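Local atomic coordinates of aminopeptidase (Legionella pneumophila subsp. pneumophila, PDB entry 6ICA), a protein that probably removes amino acids one at a time from the N-terminus of peptides, as a secreted zinc-dependent aminopeptidase of the M28 family. Residues P48-L53 and D80-D85; D240-R245 and A284-L289. All coordinates share one frame; numbering follows the deposited sequence.

Contact 1: residues P48-L53 and D80-D85; sequences PVHEQL and DVLSSD
Glu51 and Val81 form the hydrogen-bonded pair at the middle of an antiparallel ladder, in which strands 50-56 and 76-82 are the two inner strands of a four-stranded sheet. Glu51 N reaches Val81 O at 2.9 Å and Val81 N returns to Glu51 O at 3.0 Å, both nearly straight. Beyond Leu82, Ser83 N also donates to Val49 O at 2.9 Å.

On the face that carries Gln52 and Asp80, the two side chains lie alongside each other and point the same way. Gln52 NE2 donates within its own amide plane to Asp80 OD2 at 2.9 Å, arriving on the anti side of the carboxylate but tilted 25° from its plane; the bend at chi2 (77°) turns the amide toward that oxygen. Beside them, the His50 ring receives Leu82 CD2 over one face, 4.0 Å from its centroid, a CH-pi contact at the solvent-facing end of the ladder.

The other face holds Glu51 and Val81. Val86 of helix 86-96 covers both, and Leu53 CD1 packs across Val81 CG2. Glu51 is buried, and Tyr215 and Asn103 bind its OE2 while Arg287 pairs with OE1. Extended beyond CG, the chain carries OE1 to Ser83, whose OG donates from above the carboxylate plane, 2.9 Å from Glu51 OE1.

Contact 2: residues D240-R245 and A284-L289; sequences DTLDGR and AEERGL. With ZN (zinc ion), chain H.
Hydrogen bonding from Asp240 to the backbone of the 3-10 turn 285-287 joins the two loops. Its OD2 takes Glu286 N on the syn lone pair at 2.9 Å, whereas OD1 accepts a weak bond from Glu285 N at 3.0 Å and another from His238. With CG between the backbone N and the carbonyl carbon (chi1 65°), the carboxylate faces the start of the turn. Just after the turn, Gly288 N and Leu289 N both donate to Glu285 O.

Leu242 packs on the aliphatic part of Glu286, crossing it at about a right angle, with CD1 3.7 Å from Glu286 CB.

Charge acts at longer range: Asp243 OD2 stands 4.5 Å from Arg287 NH1, beyond a salt bridge and well out of the guanidinium plane. Ser176 and Lys179 hold Asp243 OD1; Arg287 NE bonds Tyr215 OH and NH2 pairs with Glu51.

For the metal, Glu286 OE2 holds the zinc ion at 2.2 Å, with Asp251 and His391 as further protein ligands. A water 2.2 Å from the zinc donates to Glu285 OE1 at 2.7 Å. Paired glutamates, one on the metal and its neighbour on the metal-bound water, are the hallmark of the M28 zinc aminopeptidase active site.

Overall arrangement
Contacts 1 and 2 follow one another along the chain, their centres about 14 Å apart. Arg287 joins them directly: its NH2 forms a salt bridge with Glu51 OE1 at 2.8 Å and a probable hydrogen bond with Ser83 O at 3.0 Å. The four-stranded sheet of contact 1 thereby meets the turn that carries the metal-binding Glu286, whose side chain is about 10 Å from that of Glu51. Tyr215 OH bridges the two contacts, hydrogen-bonded to Glu51 OE2 and Arg287 NE. Contact 2 lies at a two-zinc site: Asp251 binds both ions, Glu286 and His391 complete one, His238 and Asp313 the other. Contact 1 stands outside that site.

Contact 1: residues P48-L53 and D80-D85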
ATOM      1  N   PRO A  48       4.129  29.325   3.691  1.00 78.57           N
ATOM      2  CA  PRO A  48       4.135  28.099   2.885  1.00 68.34           C
ATOM      3  C   PRO A  48       4.655  26.924   3.707  1.00 50.64           C
ATOM      4  O   PRO A  48       5.635  27.069   4.439  1.00 45.61           O
ATOM      5  CB  PRO A  48       5.096  28.427   1.731  1.00 69.40           C
ATOM      6  CG  PRO A  48       5.291  29.926   1.769  1.00 73.11           C
ATOM      7  CD  PRO A  48       5.108  30.315   3.206  1.00 74.97           C
ATOM      8  N   VAL A  49       4.019  25.768   3.562  1.00 39.14           N
ATOM      9  CA  VAL A  49       4.348  24.615   4.386  1.00 34.48           C
ATOM     10  C   VAL A  49       5.649  23.963   3.934  1.00 36.78           C
ATOM     11  O   VAL A  49       5.877  23.758   2.745  1.00 41.53           O
ATOM     12  CB  VAL A  49       3.205  23.563   4.363  1.00 40.65           C
ATOM     13  CG1 VAL A  49       3.549  22.352   5.219  1.00 40.81           C
ATOM     14  CG2 VAL A  49       1.882  24.194   4.814  1.00 40.32           C
ATOM     15  N   HIS A  50       6.491  23.631   4.905  1.00 32.46           N
ATOM     16  CA  HIS A  50       7.738  22.919   4.660  1.00 25.45           C
ATOM     17  C   HIS A  50       7.535  21.474   5.073  1.00 24.32           C
ATOM     18  O   HIS A  50       6.771  21.193   5.994  1.00 26.72           O
ATOM     19  CB  HIS A  50       8.907  23.532   5.451  1.00 27.80           C
ATOM     20  CG  HIS A  50       9.466  24.790   4.855  1.00 41.96           C
ATOM     21  ND1 HIS A  50       9.015  26.047   5.202  1.00 46.47           N
ATOM     22  CD2 HIS A  50      10.452  24.984   3.945  1.00 41.22           C
ATOM     23  CE1 HIS A  50       9.694  26.959   4.527  1.00 43.73           C
ATOM     24  NE2 HIS A  50      10.572  26.340   3.758  1.00 46.66           N
ATOM     25  N   GLU A  51       8.212  20.561   4.389  1.00 17.72           N
ATOM     26  CA  GLU A  51       8.206  19.160   4.766  1.00 16.29           C
ATOM     27  C   GLU A  51       9.630  18.636   4.749  1.00 22.10           C
ATOM     28  O   GLU A  51      10.486  19.178   4.049  1.00 21.43           O
ATOM     29  CB  GLU A  51       7.328  18.355   3.814  1.00 25.75           C
ATOM     30  CG  GLU A  51       5.871  18.791   3.839  1.00 26.49           C
ATOM     31  CD  GLU A  51       4.970  17.844   3.082  1.00 30.38           C
ATOM     32  OE1 GLU A  51       4.790  18.082   1.868  1.00 29.79           O
ATOM     33  OE2 GLU A  51       4.470  16.862   3.687  1.00 28.08           O
ATOM     34  N   GLN A  52       9.891  17.596   5.529  1.00 19.15           N
ATOM     35  CA  GLN A  52      11.220  17.025   5.583  1.00 17.89           C
ATOM     36  C   GLN A  52      11.194  15.595   5.066  1.00 20.07           C
ATOM     37  O   GLN A  52      10.339  14.788   5.449  1.00 19.36           O
ATOM     38  CB  GLN A  52      11.787  17.101   7.005  1.00 14.54           C
ATOM     39  CG  GLN A  52      11.933  18.544   7.513  1.00 15.57           C
ATOM     40  CD  GLN A  52      10.603  19.150   7.930  1.00 28.63           C
ATOM     41  OE1 GLN A  52       9.796  18.498   8.589  1.00 28.85           O
ATOM     42  NE2 GLN A  52      10.379  20.402   7.564  1.00 17.18           N
ATOM     43  N   LEU A  53      12.133  15.305   4.173  1.00 13.33           N
ATOM     44  CA  LEU A  53      12.172  14.036   3.464  1.00 12.74           C
ATOM     45  C   LEU A  53      13.500  13.324   3.666  1.00 13.61           C
ATOM     46  O   LEU A  53      14.553  13.947   3.594  1.00 16.50           O
ATOM     47  CB  LEU A  53      11.953  14.259   1.963  1.00 14.61           C
ATOM     48  CG  LEU A  53      10.768  15.145   1.588  1.00 19.00           C
ATOM     49  CD1 LEU A  53      10.742  15.345   0.081  1.00 21.37           C
ATOM     50  CD2 LEU A  53       9.456  14.514   2.071  1.00 13.83           C
ATOM     51  N   ASP A  80      15.057  19.515   3.656  1.00 23.42           N
ATOM     52  CA  ASP A  80      13.875  20.329   3.883  1.00 24.71           C
ATOM     53  C   ASP A  80      13.450  20.963   2.585  1.00 23.29           C
ATOM     54  O   ASP A  80      14.239  21.645   1.943  1.00 27.62           O
ATOM     55  CB  ASP A  80      14.144  21.400   4.939  1.00 27.98           C
ATOM     56  CG  ASP A  80      12.969  22.342   5.125  1.00 34.33           C
ATOM     57  OD1 ASP A  80      12.830  23.257   4.292  1.00 44.75           O
ATOM     58  OD2 ASP A  80      12.188  22.173   6.086  1.00 35.04           O
ATOM     59  N   VAL A  81      12.201  20.739   2.194  1.00 20.11           N
ATOM     60  CA  VAL A  81      11.687  21.323   0.957  1.00 21.53           C
ATOM     61  C   VAL A  81      10.303  21.942   1.161  1.00 26.41           C
ATOM     62  O   VAL A  81       9.591  21.598   2.111  1.00 24.95           O
ATOM     63  CB  VAL A  81      11.586  20.260  -0.188  1.00 23.01           C
ATOM     64  CG1 VAL A  81      12.951  19.689  -0.532  1.00 25.96           C
ATOM     65  CG2 VAL A  81      10.643  19.138   0.194  1.00 19.82           C
ATOM     66  N   LEU A  82       9.922  22.840   0.253  1.00 24.05           N
ATOM     67  CA  LEU A  82       8.541  23.292   0.172  1.00 20.10           C
ATOM     68  C   LEU A  82       7.610  22.130  -0.196  1.00 21.34           C
ATOM     69  O   LEU A  82       7.912  21.312  -1.070  1.00 21.97           O
ATOM     70  CB  LEU A  82       8.392  24.419  -0.856  1.00 24.12           C
ATOM     71  CG  LEU A  82       9.049  25.766  -0.549  1.00 35.32           C
ATOM     72  CD1 LEU A  82       8.881  26.731  -1.720  1.00 27.40           C
ATOM     73  CD2 LEU A  82       8.444  26.353   0.720  1.00 37.81           C
ATOM     74  N   SER A  83       6.480  22.067   0.488  1.00 21.58           N
ATOM     75  CA  SER A  83       5.421  21.129   0.158  1.00 27.27           C
ATOM     76  C   SER A  83       5.086  21.117  -1.342  1.00 27.30           C
ATOM     77  O   SER A  83       4.783  20.068  -1.918  1.00 26.96           O
ATOM     78  CB  SER A  83       4.167  21.475   0.960  1.00 29.58           C
ATOM     79  OG  SER A  83       3.297  20.368   1.019  1.00 44.62           O
ATOM     80  N   SER A  84       5.159  22.285  -1.973  1.00 25.98           N
ATOM     81  CA  SER A  84       4.802  22.412  -3.384  1.00 28.64           C
ATOM     82  C   SER A  84       5.867  21.838  -4.318  1.00 28.21           C
ATOM     83  O   SER A  84       5.628  21.709  -5.509  1.00 28.50           O
ATOM     84  CB  SER A  84       4.543  23.881  -3.739  1.00 28.09           C
ATOM     85  OG  SER A  84       5.661  24.679  -3.389  1.00 34.39           O
ATOM     86  N   ASP A  85       7.031  21.483  -3.783  1.00 26.77           N
ATOM     87  CA  ASP A  85       8.099  20.927  -4.612  1.00 26.99           C
ATOM     88  C   ASP A  85       8.239  19.422  -4.501  1.00 27.42           C
ATOM     89  O   ASP A  85       9.027  18.818  -5.236  1.00 25.03           O
ATOM     90  CB  ASP A  85       9.442  21.564  -4.248  1.00 35.88           C
ATOM     91  CG  ASP A  85       9.580  22.982  -4.782  1.00 41.48           C
ATOM     92  OD1 ASP A  85       8.926  23.310  -5.793  1.00 40.84           O
ATOM     93  OD2 ASP A  85      10.343  23.765  -4.185  1.00 41.65           O
TER

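Contact 2: residues D240-R245 and A284-L289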
ATOM      1  N   ASP A 240      -4.520   7.314  -3.038  1.00 12.84           N
ATOM      2  CA  ASP A 240      -4.214   8.663  -3.534  1.00 15.31           C
ATOM      3  C   ASP A 240      -3.437   8.670  -4.841  1.00 11.18           C
ATOM      4  O   ASP A 240      -2.989   7.637  -5.316  1.00 11.71           O
ATOM      5  CB  ASP A 240      -3.430   9.464  -2.473  1.00 16.79           C
ATOM      6  CG  ASP A 240      -2.061   8.863  -2.185  1.00 24.76           C
ATOM      7  OD1 ASP A 240      -2.003   7.635  -1.947  1.00 20.90           O
ATOM      8  OD2 ASP A 240      -1.051   9.608  -2.197  1.00 24.54           O
ATOM      9  N   THR A 241      -3.307   9.864  -5.409  1.00 12.79           N
ATOM     10  CA  THR A 241      -2.497  10.128  -6.591  1.00 12.41           C
ATOM     11  C   THR A 241      -1.730  11.407  -6.335  1.00 16.30           C
ATOM     12  O   THR A 241      -1.921  12.056  -5.308  1.00 19.17           O
ATOM     13  CB  THR A 241      -3.329  10.337  -7.886  1.00 14.76           C
ATOM     14  OG1 THR A 241      -4.118  11.531  -7.750  1.00 13.82           O
ATOM     15  CG2 THR A 241      -4.232   9.155  -8.184  1.00 10.25           C
ATOM     16  N   LEU A 242      -0.903  11.793  -7.300  1.00 16.31           N
ATOM     17  CA  LEU A 242      -0.311  13.126  -7.331  1.00 19.99           C
ATOM     18  C   LEU A 242      -1.363  14.205  -7.688  1.00 19.48           C
ATOM     19  O   LEU A 242      -2.518  13.881  -8.015  1.00 15.03           O
ATOM     20  CB  LEU A 242       0.830  13.157  -8.357  1.00 23.13           C
ATOM     21  CG  LEU A 242       2.238  12.666  -8.024  1.00 27.62           C
ATOM     22  CD1 LEU A 242       2.230  11.240  -7.562  1.00 39.14           C
ATOM     23  CD2 LEU A 242       3.068  12.759  -9.297  1.00 26.18           C
ATOM     24  N   ASP A 243      -0.953  15.472  -7.628  1.00 13.06           N
ATOM     25  CA  ASP A 243      -1.757  16.607  -8.131  1.00 16.69           C
ATOM     26  C   ASP A 243      -1.776  16.654  -9.655  1.00 20.09           C
ATOM     27  O   ASP A 243      -1.068  15.888 -10.306  1.00 23.49           O
ATOM     28  CB  ASP A 243      -1.220  17.950  -7.623  1.00 18.47           C
ATOM     29  CG  ASP A 243      -1.314  18.091  -6.121  1.00 39.50           C
ATOM     30  OD1 ASP A 243      -2.429  17.936  -5.569  1.00 36.86           O
ATOM     31  OD2 ASP A 243      -0.262  18.358  -5.496  1.00 50.49           O
ATOM     32  N   GLY A 244      -2.565  17.576 -10.215  1.00 13.98           N
ATOM     33  CA  GLY A 244      -2.737  17.678 -11.655  1.00 14.26           C
ATOM     34  C   GLY A 244      -3.711  16.600 -12.117  1.00 14.92           C
ATOM     35  O   GLY A 244      -4.314  15.898 -11.292  1.00 14.28           O
ATOM     36  N   ARG A 245      -3.824  16.420 -13.429  1.00 13.86           N
ATOM     37  CA  ARG A 245      -4.690  15.390 -13.989  1.00 13.56           C
ATOM     38  C   ARG A 245      -4.024  14.023 -13.831  1.00 18.67           C
ATOM     39  O   ARG A 245      -3.032  13.715 -14.505  1.00 19.54           O
ATOM     40  CB  ARG A 245      -4.990  15.676 -15.463  1.00 14.51           C
ATOM     41  CG  ARG A 245      -5.832  14.592 -16.168  1.00 15.20           C
ATOM     42  CD  ARG A 245      -7.021  14.131 -15.302  1.00 21.07           C
ATOM     43  NE  ARG A 245      -7.744  13.039 -15.944  1.00 27.52           N
ATOM     44  CZ  ARG A 245      -8.360  12.055 -15.307  1.00 25.90           C
ATOM     45  NH1 ARG A 245      -8.371  12.009 -13.983  1.00 20.15           N
ATOM     46  NH2 ARG A 245      -8.989  11.121 -16.007  1.00 25.81           N
ATOM     47  N   ALA A 284      -2.223   9.447   1.106  1.00 14.02           N
ATOM     48  CA  ALA A 284      -0.960  10.175   0.959  1.00 15.51           C
ATOM     49  C   ALA A 284       0.285   9.307   0.785  1.00 17.27           C
ATOM     50  O   ALA A 284       1.361   9.677   1.254  1.00 15.25           O
ATOM     51  CB  ALA A 284      -0.757  11.116   2.172  1.00 12.51           C
ATOM     52  N   GLU A 285       0.162   8.166   0.119  1.00 14.34           N
ATOM     53  CA  GLU A 285       1.345   7.346  -0.130  1.00 13.99           C
ATOM     54  C   GLU A 285       2.334   8.095  -1.016  1.00 12.13           C
ATOM     55  O   GLU A 285       3.549   7.969  -0.839  1.00 12.92           O
ATOM     56  CB  GLU A 285       0.960   6.020  -0.787  1.00 16.78           C
ATOM     57  CG  GLU A 285       2.115   5.017  -0.997  1.00 21.09           C
ATOM     58  CD  GLU A 285       2.926   5.269  -2.278  1.00 29.58           C
ATOM     59  OE1 GLU A 285       2.451   6.023  -3.165  1.00 26.33           O
ATOM     60  OE2 GLU A 285       4.045   4.718  -2.397  1.00 38.64           O
ATOM     61  N   GLU A 286       1.796   8.895  -1.939  1.00 11.38           N
ATOM     62  CA  GLU A 286       2.580   9.624  -2.927  1.00 14.71           C
ATOM     63  C   GLU A 286       3.334  10.806  -2.320  1.00 21.79           C
ATOM     64  O   GLU A 286       4.174  11.412  -2.979  1.00 22.77           O
ATOM     65  CB  GLU A 286       1.670  10.114  -4.065  1.00 20.91           C
ATOM     66  CG  GLU A 286       0.963   8.992  -4.848  1.00 19.84           C
ATOM     67  CD  GLU A 286       1.931   8.151  -5.676  1.00 24.68           C
ATOM     68  OE1 GLU A 286       3.164   8.405  -5.634  1.00 23.77           O
ATOM     69  OE2 GLU A 286       1.458   7.243  -6.387  1.00 27.36           O
ATOM     70  N   ARG A 287       3.026  11.129  -1.066  1.00 18.31           N
ATOM     71  CA  ARG A 287       3.724  12.198  -0.355  1.00 13.36           C
ATOM     72  C   ARG A 287       4.914  11.647   0.438  1.00 19.47           C
ATOM     73  O   ARG A 287       5.558  12.376   1.196  1.00 24.10           O
ATOM     74  CB  ARG A 287       2.766  12.918   0.592  1.00 16.73           C
ATOM     75  CG  ARG A 287       1.480  13.453  -0.082  1.00 25.01           C
ATOM     76  CD  ARG A 287       1.800  14.517  -1.129  1.00 15.87           C
ATOM     77  NE  ARG A 287       2.464  15.669  -0.522  1.00 21.06           N
ATOM     78  CZ  ARG A 287       2.873  16.744  -1.195  1.00 22.14           C
ATOM     79  NH1 ARG A 287       2.660  16.832  -2.504  1.00 18.86           N
ATOM     80  NH2 ARG A 287       3.482  17.740  -0.556  1.00 17.45           N
ATOM     81  N   GLY A 288       5.216  10.363   0.255  1.00 15.58           N
ATOM     82  CA  GLY A 288       6.307   9.730   0.977  1.00 13.69           C
ATOM     83  C   GLY A 288       5.820   8.853   2.129  1.00 20.01           C
ATOM     84  O   GLY A 288       6.367   8.911   3.239  1.00 16.40           O
ATOM     85  N   LEU A 289       4.803   8.034   1.851  1.00 19.13           N
ATOM     86  CA  LEU A 289       4.265   7.040   2.795  1.00 17.40           C
ATOM     87  C   LEU A 289       3.690   7.651   4.065  1.00 17.58           C
ATOM     88  O   LEU A 289       3.808   7.081   5.141  1.00 17.74           O
ATOM     89  CB  LEU A 289       5.350   6.025   3.182  1.00 16.45           C
ATOM     90  CG  LEU A 289       6.173   5.412   2.045  1.00 13.90           C
ATOM     91  CD1 LEU A 289       7.089   4.310   2.586  1.00 18.79           C
ATOM     92  CD2 LEU A 289       5.280   4.871   0.958  1.00 15.62           C
TER
HETATM   93 ZN    ZN H 505       3.135   5.985  -7.171  1.00 55.08          ZN
HETATM   94  O   HOH W   1       3.018   4.660  -5.428  1.00 16.47           O